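Local coordinates for Non-structural protein 2 (Human rotavirus C, PDB 2GU0) that probably binds single-stranded RNA, hydrolyses nucleoside triphosphates and helps build the viroplasms in which the viral genome is replicated and packaged, at residues 106-111 with 174-179; 212-217 with 261-266; 24-29 with 44-49. One frame throughout, in Å; residues are numbered along the deposited sequence.

The three contacts are strung along an elongated subunit of a homooctamer, and none touches another. Contact 1 is the middle one, its centre about 24 Å from that of contact 2 and about 23 Å from that of contact 3; the centres of contacts 2 and 3 are about 46 Å apart, on opposite sides of the chain's centre. Contact 1 includes Gln107, Val108 and Arg109, predicted to bind ATP. Arg224, also predicted to bind ATP, relates it to contact 2: the side chain of Arg224 is about 7 Å from that of Leu179 and about 4 Å from that of Ile216. Contact 3 lies away from this site and packs against another subunit.

Contact 1 (106-111 with 174-179); sequences VQVRHL and HKLLPL
The Arg109 guanidinium has Leu179 CD2 over one face, 3.8 Å from NE, while the His174 ring meets Arg109 CB at its edge, in plane. These contacts join the first turn of helix 108-119, with Gln107 at its N-cap, to the loop between strands 164-170 and 182-188. They therefore bridge the N-terminal family region and the C-terminal, HIT-like one at a predicted ATP site to which Gln107, Val108 and Arg109 belong. The Arg109 chain runs extended from CG to NE, which carries the guanidinium past the loop backbone to Leu179, whose side chain it crosses at about a right angle. On the way NE gives a weak, bent hydrogen bond to Leu177 O (3.3 Å, 121° at the hydrogen), a loose hold on the group. His174 CE1 approaches Arg109 O obliquely at 3.2 Å, and its NE2 has a weak hydrogen bond to Asn113 further along the same helix. Glu112, one turn beyond Val108, accepts from the backbone N atoms of Lys175 and Leu176 and so ties the loop to the helix. The apolar part is a small leucine-valine cluster, with Leu176 also packed on Leu79 of helix 74-90. Val108 CG1, anti to its own N (chi1 -177°), reaches between two leucine branches, Leu176 CD1 at 3.8 Å and Leu177 CD1 at 3.6 Å.

Contact 2 (212-217 with 261-266); sequences KFAAIS and FVHPGW
Ala214 directs its methyl at the imidazole of His263, with CB 3.2 Å from CD2 in an oblique approach. At Ala215 the carbonyl oxygen accepts a nearly straight hydrogen bond from His263 N (3.0 Å, 169°). The same oxygen has Val262 CA at 3.5 Å in a CA-H...O contact. Ala215 CB lies at the edge of the Phe261 ring, near its plane, 3.8 Å from CD1; that ring also makes edge-to-face contacts with Phe202 and Trp223. Strand 213-216 is the outermost strand, within this chain, of the antiparallel sheet in the HIT-like part of the protein. Ala214 and Ile216 pair with Val226 and Arg224 of strand 222-227, and on its other side Ala215 O takes the chain leading into helix 264-275. His263 is the N-cap of that helix, its ND1 accepting from Trp266 N at 3.1 Å. The backbone lays Ile216 CB over the Trp266 indole, almost above the centre of the five-membered ring and 3.7 Å from its centroid, a CH-pi contact. With CG1 between the backbone N and the carbonyl carbon (chi1 63°), CG2 is turned onto the same face, 3.5 Å from Trp266 CD2. At Ser217 the carbonyl oxygen accepts a hydrogen bond from Trp266 NE1 at 3.2 Å, near the indole plane, and is also bonded to Tyr254 OH, whereas Ser217 OG bonds to Gly219 N.

Contact 3 (24-29 with 44-49); sequences KKAVQT and YDTILY
Lys25 O is gripped by two donors from one residue, Thr29 N at 2.8 Å and Thr29 OG1 at 3.0 Å. The hydroxyl comes from above the carbonyl plane, placed there by a chi1 of -61° that sets OG1 beside the backbone N. Thus fixed, OG1 lies in plane at the edge of the Tyr49 ring, 3.5 Å from CD1. A face of the same ring lies under Lys25 CB, which stands 10° off the ring normal in a CH-pi contact. From there the lysine chain bends at chi2, chi3 and chi4, curling back so that NZ comes near Tyr49 OH; that hydrogen bond is weak and the hydroxyl's place less sure. NZ also has a long, weak ion pair with Asp120 of a neighbouring subunit. Thr29 CG2 turns the other way, 3.5 Å from Thr46 OG1 and near the plane of the Tyr44 ring at its edge. Tyr44 OH itself bonds to Gln160 of that neighbouring subunit. Between the two tyrosines the chain is turned by an Asx turn, with Ile47 N on Asp45 OD1 at 3.1 Å. Asn23, just before the helix, ties the parts together by bonding to Ala26 N and Tyr49 O. Helix 24-32 thus packs against the turn joining antiparallel strands 44-45 and 51-52, with Ala26 and Thr46 both touching Ala52, and the neighbouring subunit packs against Lys25, Leu48 and Tyr49.

Contact 1 (106-111 with 174-179)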
loop_
_atom_site.group_PDB
_atom_site.type_symbol
_atom_site.label_atom_id
_atom_site.label_comp_id
_atom_site.label_asym_id
_atom_site.label_seq_id
_atom_site.Cartn_x
_atom_site.Cartn_y
_atom_site.Cartn_z
ATOM N N VAL A 106 -21.768 32.720 13.919
ATOM C CA VAL A 106 -22.264 31.687 13.027
ATOM C C VAL A 106 -22.352 30.333 13.731
ATOM O O VAL A 106 -21.649 30.094 14.713
ATOM C CB VAL A 106 -21.325 31.621 11.790
ATOM C CG1 VAL A 106 -21.161 30.211 11.311
ATOM C CG2 VAL A 106 -21.876 32.490 10.683
ATOM N N GLN A 107 -23.232 29.462 13.240
ATOM C CA GLN A 107 -23.403 28.134 13.810
ATOM C C GLN A 107 -22.453 27.167 13.107
ATOM O O GLN A 107 -22.856 26.374 12.256
ATOM C CB GLN A 107 -24.840 27.665 13.633
ATOM C CG GLN A 107 -25.883 28.568 14.256
ATOM C CD GLN A 107 -27.239 27.874 14.448
ATOM O OE1 GLN A 107 -28.270 28.541 14.552
ATOM N NE2 GLN A 107 -27.240 26.537 14.515
ATOM N N VAL A 108 -21.185 27.238 13.485
ATOM C CA VAL A 108 -20.134 26.423 12.898
ATOM C C VAL A 108 -20.378 24.929 12.732
ATOM O O VAL A 108 -20.055 24.367 11.691
ATOM C CB VAL A 108 -18.824 26.594 13.679
ATOM C CG1 VAL A 108 -17.717 25.805 13.006
ATOM C CG2 VAL A 108 -18.462 28.074 13.768
ATOM N N ARG A 109 -20.929 24.274 13.748
ATOM C CA ARG A 109 -21.156 22.841 13.652
ATOM C C ARG A 109 -22.332 22.538 12.760
ATOM O O ARG A 109 -22.380 21.493 12.107
ATOM C CB ARG A 109 -21.371 22.243 15.035
ATOM C CG ARG A 109 -20.201 22.456 15.975
ATOM C CD ARG A 109 -20.338 21.584 17.196
ATOM N NE ARG A 109 -19.656 22.150 18.354
ATOM C CZ ARG A 109 -19.979 23.318 18.903
ATOM N NH1 ARG A 109 -20.975 24.054 18.397
ATOM N NH2 ARG A 109 -19.311 23.750 19.961
ATOM N N HIS A 110 -23.285 23.461 12.736
ATOM C CA HIS A 110 -24.466 23.330 11.894
ATOM C C HIS A 110 -23.956 23.438 10.444
ATOM O O HIS A 110 -24.271 22.603 9.607
ATOM C CB HIS A 110 -25.464 24.451 12.258
ATOM C CG HIS A 110 -26.733 24.458 11.456
ATOM N ND1 HIS A 110 -27.943 24.828 11.997
ATOM C CD2 HIS A 110 -26.964 24.253 10.137
ATOM C CE1 HIS A 110 -28.865 24.857 11.051
ATOM N NE2 HIS A 110 -28.297 24.513 9.910
ATOM N N LEU A 111 -23.136 24.444 10.158
ATOM C CA LEU A 111 -22.613 24.617 8.804
ATOM C C LEU A 111 -21.791 23.423 8.380
ATOM O O LEU A 111 -21.829 23.015 7.212
ATOM C CB LEU A 111 -21.751 25.873 8.703
ATOM C CG LEU A 111 -22.524 27.183 8.781
ATOM C CD1 LEU A 111 -21.563 28.338 8.878
ATOM C CD2 LEU A 111 -23.411 27.311 7.556
ATOM N N HIS A 174 -16.710 15.716 13.662
ATOM C CA HIS A 174 -16.448 16.950 12.937
ATOM C C HIS A 174 -14.975 17.333 12.963
ATOM O O HIS A 174 -14.301 17.130 13.971
ATOM C CB HIS A 174 -17.258 18.084 13.544
ATOM C CG HIS A 174 -18.696 18.067 13.152
ATOM N ND1 HIS A 174 -19.573 19.065 13.505
ATOM C CD2 HIS A 174 -19.398 17.199 12.389
ATOM C CE1 HIS A 174 -20.753 18.817 12.968
ATOM N NE2 HIS A 174 -20.674 17.690 12.288
ATOM N N LYS A 175 -14.471 17.893 11.865
ATOM C CA LYS A 175 -13.077 18.314 11.840
ATOM C C LYS A 175 -12.896 19.747 12.384
ATOM O O LYS A 175 -11.826 20.100 12.875
ATOM C CB LYS A 175 -12.495 18.194 10.424
ATOM C CG LYS A 175 -11.914 16.814 10.107
ATOM C CD LYS A 175 -10.971 16.828 8.872
ATOM C CE LYS A 175 -9.540 17.372 9.152
ATOM N NZ LYS A 175 -8.693 17.461 7.910
ATOM N N LEU A 176 -13.948 20.562 12.325
ATOM C CA LEU A 176 -13.866 21.938 12.809
ATOM C C LEU A 176 -13.921 22.078 14.327
ATOM O O LEU A 176 -12.936 22.467 14.946
ATOM C CB LEU A 176 -14.959 22.800 12.160
ATOM C CG LEU A 176 -14.761 23.120 10.673
ATOM C CD1 LEU A 176 -15.857 24.058 10.189
ATOM C CD2 LEU A 176 -13.401 23.771 10.473
ATOM N N LEU A 177 -15.061 21.761 14.929
ATOM C CA LEU A 177 -15.206 21.861 16.374
ATOM C C LEU A 177 -15.838 20.600 16.928
ATOM O O LEU A 177 -17.028 20.582 17.240
ATOM C CB LEU A 177 -16.072 23.056 16.732
ATOM C CG LEU A 177 -15.605 24.404 16.180
ATOM C CD1 LEU A 177 -16.675 25.459 16.443
ATOM C CD2 LEU A 177 -14.285 24.807 16.828
ATOM N N PRO A 178 -15.042 19.526 17.068
ATOM C CA PRO A 178 -15.473 18.220 17.584
ATOM C C PRO A 178 -16.262 18.342 18.878
ATOM O O PRO A 178 -15.952 19.181 19.719
ATOM C CB PRO A 178 -14.157 17.485 17.785
ATOM C CG PRO A 178 -13.311 18.033 16.694
ATOM C CD PRO A 178 -13.597 19.511 16.782
ATOM N N LEU A 179 -17.283 17.506 19.035
ATOM C CA LEU A 179 -18.119 17.540 20.237
ATOM C C LEU A 179 -18.794 16.185 20.473
ATOM O O LEU A 179 -19.099 15.450 19.528
ATOM C CB LEU A 179 -19.180 18.633 20.103
ATOM C CG LEU A 179 -19.883 19.018 21.395
ATOM C CD1 LEU A 179 -18.856 19.629 22.317
ATOM C CD2 LEU A 179 -21.005 20.005 21.120
#

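Contact 2 (212-217 with 261-266)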
loop_
_atom_site.group_PDB
_atom_site.type_symbol
_atom_site.label_atom_id
_atom_site.label_comp_id
_atom_site.label_asym_id
_atom_site.label_seq_id
_atom_site.Cartn_x
_atom_site.Cartn_y
_atom_site.Cartn_z
ATOM N N LYS A 212 -34.574 8.166 26.727
ATOM C CA LYS A 212 -33.562 8.902 27.490
ATOM C C LYS A 212 -33.556 10.400 27.162
ATOM O O LYS A 212 -32.896 11.196 27.841
ATOM C CB LYS A 212 -32.166 8.335 27.207
ATOM C CG LYS A 212 -31.857 7.007 27.867
ATOM C CD LYS A 212 -30.443 6.574 27.512
ATOM C CE LYS A 212 -29.983 5.365 28.330
ATOM N NZ LYS A 212 -28.618 4.867 27.921
ATOM N N PHE A 213 -34.303 10.785 26.135
ATOM C CA PHE A 213 -34.336 12.175 25.697
ATOM C C PHE A 213 -35.605 12.960 25.960
ATOM O O PHE A 213 -36.652 12.410 26.272
ATOM C CB PHE A 213 -34.052 12.249 24.203
ATOM C CG PHE A 213 -32.822 11.523 23.783
ATOM C CD1 PHE A 213 -32.791 10.142 23.772
ATOM C CD2 PHE A 213 -31.705 12.220 23.358
ATOM C CE1 PHE A 213 -31.677 9.469 23.342
ATOM C CE2 PHE A 213 -30.580 11.546 22.925
ATOM C CZ PHE A 213 -30.572 10.163 22.917
ATOM N N ALA A 214 -35.484 14.270 25.809
ATOM C CA ALA A 214 -36.595 15.191 25.986
ATOM C C ALA A 214 -36.535 16.151 24.807
ATOM O O ALA A 214 -35.498 16.747 24.536
ATOM C CB ALA A 214 -36.452 15.953 27.295
ATOM N N ALA A 215 -37.645 16.279 24.097
ATOM C CA ALA A 215 -37.708 17.161 22.951
ATOM C C ALA A 215 -37.991 18.566 23.441
ATOM O O ALA A 215 -39.047 18.824 24.026
ATOM C CB ALA A 215 -38.797 16.705 22.018
ATOM N N ILE A 216 -37.040 19.470 23.209
ATOM C CA ILE A 216 -37.184 20.859 23.632
ATOM C C ILE A 216 -37.212 21.819 22.446
ATOM O O ILE A 216 -37.046 21.412 21.294
ATOM C CB ILE A 216 -36.027 21.282 24.562
ATOM C CG1 ILE A 216 -34.703 21.204 23.814
ATOM C CG2 ILE A 216 -35.981 20.389 25.787
ATOM C CD1 ILE A 216 -33.501 21.579 24.658
ATOM N N SER A 217 -37.441 23.095 22.734
ATOM C CA SER A 217 -37.448 24.120 21.703
ATOM C C SER A 217 -36.813 25.384 22.234
ATOM O O SER A 217 -37.115 25.815 23.345
ATOM C CB SER A 217 -38.858 24.452 21.249
ATOM O OG SER A 217 -38.833 25.595 20.407
ATOM N N PHE A 261 -45.657 16.769 21.713
ATOM C CA PHE A 261 -44.496 15.976 22.090
ATOM C C PHE A 261 -43.418 16.705 22.867
ATOM O O PHE A 261 -42.470 16.075 23.335
ATOM C CB PHE A 261 -43.889 15.330 20.840
ATOM C CG PHE A 261 -43.337 16.317 19.855
ATOM C CD1 PHE A 261 -42.036 16.792 19.983
ATOM C CD2 PHE A 261 -44.133 16.799 18.815
ATOM C CE1 PHE A 261 -41.535 17.731 19.101
ATOM C CE2 PHE A 261 -43.641 17.745 17.917
ATOM C CZ PHE A 261 -42.340 18.213 18.061
ATOM N N VAL A 262 -43.547 18.019 23.015
ATOM C CA VAL A 262 -42.537 18.769 23.749
ATOM C C VAL A 262 -42.555 18.377 25.215
ATOM O O VAL A 262 -43.613 18.276 25.825
ATOM C CB VAL A 262 -42.756 20.278 23.626
ATOM C CG1 VAL A 262 -41.780 21.022 24.525
ATOM C CG2 VAL A 262 -42.562 20.700 22.182
ATOM N N HIS A 263 -41.372 18.148 25.770
ATOM C CA HIS A 263 -41.227 17.748 27.164
ATOM C C HIS A 263 -41.962 18.684 28.127
ATOM O O HIS A 263 -41.567 19.841 28.311
ATOM C CB HIS A 263 -39.748 17.695 27.517
ATOM C CG HIS A 263 -39.488 17.289 28.927
ATOM N ND1 HIS A 263 -39.911 18.037 30.000
ATOM C CD2 HIS A 263 -38.865 16.205 29.441
ATOM C CE1 HIS A 263 -39.560 17.430 31.118
ATOM N NE2 HIS A 263 -38.924 16.316 30.807
ATOM N N PRO A 264 -43.022 18.177 28.785
ATOM C CA PRO A 264 -43.860 18.920 29.739
ATOM C C PRO A 264 -43.097 19.797 30.721
ATOM O O PRO A 264 -43.414 20.975 30.890
ATOM C CB PRO A 264 -44.647 17.813 30.440
ATOM C CG PRO A 264 -44.795 16.797 29.365
ATOM C CD PRO A 264 -43.390 16.751 28.790
ATOM N N GLY A 265 -42.097 19.212 31.371
ATOM C CA GLY A 265 -41.302 19.961 32.324
ATOM C C GLY A 265 -40.783 21.229 31.681
ATOM O O GLY A 265 -40.913 22.322 32.236
ATOM N N TRP A 266 -40.205 21.072 30.494
ATOM C CA TRP A 266 -39.660 22.185 29.735
ATOM C C TRP A 266 -40.781 23.162 29.415
ATOM O O TRP A 266 -40.674 24.349 29.684
ATOM C CB TRP A 266 -39.030 21.649 28.442
ATOM C CG TRP A 266 -38.359 22.691 27.568
ATOM C CD1 TRP A 266 -38.917 23.375 26.523
ATOM C CD2 TRP A 266 -37.008 23.154 27.672
ATOM N NE1 TRP A 266 -37.998 24.228 25.975
ATOM C CE2 TRP A 266 -36.818 24.114 26.658
ATOM C CE3 TRP A 266 -35.941 22.848 28.525
ATOM C CZ2 TRP A 266 -35.603 24.774 26.473
ATOM C CZ3 TRP A 266 -34.733 23.503 28.343
ATOM C CH2 TRP A 266 -34.573 24.457 27.323
#

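Contact 3 (24-29 with 44-49)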
loop_
_atom_site.group_PDB
_atom_site.type_symbol
_atom_site.label_atom_id
_atom_site.label_comp_id
_atom_site.label_asym_id
_atom_site.label_seq_id
_atom_site.Cartn_x
_atom_site.Cartn_y
_atom_site.Cartn_z
ATOM N N LYS A 24 -6.024 29.353 5.459
ATOM C CA LYS A 24 -5.288 28.984 6.658
ATOM C C LYS A 24 -3.946 29.659 6.808
ATOM O O LYS A 24 -3.521 29.944 7.922
ATOM C CB LYS A 24 -5.107 27.473 6.736
ATOM C CG LYS A 24 -4.153 26.897 5.719
ATOM C CD LYS A 24 -4.122 25.381 5.808
ATOM C CE LYS A 24 -3.398 24.791 4.599
ATOM N NZ LYS A 24 -3.471 23.304 4.560
ATOM N N LYS A 25 -3.251 29.913 5.709
ATOM C CA LYS A 25 -1.966 30.585 5.848
ATOM C C LYS A 25 -2.236 31.996 6.342
ATOM O O LYS A 25 -1.560 32.482 7.245
ATOM C CB LYS A 25 -1.210 30.608 4.519
ATOM C CG LYS A 25 -0.959 29.224 3.968
ATOM C CD LYS A 25 -0.195 28.351 4.951
ATOM C CE LYS A 25 1.286 28.507 4.764
ATOM N NZ LYS A 25 1.656 28.092 3.375
ATOM N N ALA A 26 -3.235 32.650 5.759
ATOM C CA ALA A 26 -3.573 33.990 6.188
ATOM C C ALA A 26 -3.722 33.932 7.708
ATOM O O ALA A 26 -2.977 34.580 8.440
ATOM C CB ALA A 26 -4.854 34.424 5.548
ATOM N N VAL A 27 -4.667 33.124 8.177
ATOM C CA VAL A 27 -4.904 32.964 9.606
ATOM C C VAL A 27 -3.614 32.686 10.377
ATOM O O VAL A 27 -3.344 33.324 11.379
ATOM C CB VAL A 27 -5.905 31.818 9.868
ATOM C CG1 VAL A 27 -6.113 31.619 11.368
ATOM C CG2 VAL A 27 -7.223 32.136 9.195
ATOM N N GLN A 28 -2.815 31.738 9.914
ATOM C CA GLN A 28 -1.565 31.407 10.593
ATOM C C GLN A 28 -0.692 32.645 10.753
ATOM O O GLN A 28 -0.086 32.863 11.804
ATOM C CB GLN A 28 -0.819 30.320 9.809
ATOM C CG GLN A 28 0.672 30.236 10.064
ATOM C CD GLN A 28 1.302 29.020 9.397
ATOM O OE1 GLN A 28 0.865 28.594 8.326
ATOM N NE2 GLN A 28 2.340 28.466 10.021
ATOM N N THR A 29 -0.649 33.452 9.701
ATOM C CA THR A 29 0.133 34.679 9.675
ATOM C C THR A 29 -0.361 35.764 10.642
ATOM O O THR A 29 0.428 36.358 11.373
ATOM C CB THR A 29 0.152 35.248 8.255
ATOM O OG1 THR A 29 0.769 34.297 7.391
ATOM C CG2 THR A 29 0.928 36.541 8.196
ATOM N N TYR A 44 -7.005 41.936 8.923
ATOM C CA TYR A 44 -5.558 42.030 8.805
ATOM C C TYR A 44 -4.979 41.635 7.449
ATOM O O TYR A 44 -5.230 40.536 6.949
ATOM C CB TYR A 44 -4.905 41.167 9.871
ATOM C CG TYR A 44 -3.411 41.212 9.825
ATOM C CD1 TYR A 44 -2.736 42.375 10.170
ATOM C CD2 TYR A 44 -2.666 40.100 9.436
ATOM C CE1 TYR A 44 -1.356 42.443 10.138
ATOM C CE2 TYR A 44 -1.271 40.153 9.398
ATOM C CZ TYR A 44 -0.629 41.338 9.755
ATOM O OH TYR A 44 0.733 41.438 9.757
ATOM N N ASP A 45 -4.177 42.518 6.861
ATOM C CA ASP A 45 -3.581 42.192 5.582
ATOM C C ASP A 45 -2.250 41.465 5.761
ATOM O O ASP A 45 -1.273 42.004 6.265
ATOM C CB ASP A 45 -3.406 43.435 4.718
ATOM C CG ASP A 45 -2.867 43.101 3.352
ATOM O OD1 ASP A 45 -3.039 41.938 2.931
ATOM O OD2 ASP A 45 -2.280 43.984 2.691
ATOM N N THR A 46 -2.257 40.216 5.323
ATOM C CA THR A 46 -1.138 39.291 5.387
ATOM C C THR A 46 -0.095 39.524 4.289
ATOM O O THR A 46 1.017 38.981 4.332
ATOM C CB THR A 46 -1.710 37.864 5.300
ATOM O OG1 THR A 46 -2.030 37.412 6.618
ATOM C CG2 THR A 46 -0.763 36.924 4.661
ATOM N N ILE A 47 -0.459 40.352 3.315
ATOM C CA ILE A 47 0.415 40.647 2.192
ATOM C C ILE A 47 0.619 39.395 1.339
ATOM O O ILE A 47 0.134 39.319 0.211
ATOM C CB ILE A 47 1.780 41.188 2.655
ATOM C CG1 ILE A 47 1.566 42.324 3.654
ATOM C CG2 ILE A 47 2.555 41.719 1.468
ATOM C CD1 ILE A 47 2.837 42.967 4.142
ATOM N N LEU A 48 1.305 38.398 1.863
ATOM C CA LEU A 48 1.519 37.194 1.073
ATOM C C LEU A 48 0.307 36.247 0.889
ATOM O O LEU A 48 0.200 35.562 -0.137
ATOM C CB LEU A 48 2.680 36.403 1.667
ATOM C CG LEU A 48 4.021 37.123 1.676
ATOM C CD1 LEU A 48 5.113 36.170 2.158
ATOM C CD2 LEU A 48 4.315 37.631 0.276
ATOM N N TYR A 49 -0.605 36.210 1.862
ATOM C CA TYR A 49 -1.741 35.296 1.781
ATOM C C TYR A 49 -3.120 35.928 1.806
ATOM O O TYR A 49 -4.109 35.266 2.120
ATOM C CB TYR A 49 -1.666 34.260 2.907
ATOM C CG TYR A 49 -0.403 33.437 2.918
ATOM C CD1 TYR A 49 0.454 33.476 4.009
ATOM C CD2 TYR A 49 -0.068 32.604 1.849
ATOM C CE1 TYR A 49 1.615 32.710 4.046
ATOM C CE2 TYR A 49 1.095 31.827 1.876
ATOM C CZ TYR A 49 1.932 31.889 2.982
ATOM O OH TYR A 49 3.092 31.155 3.042
#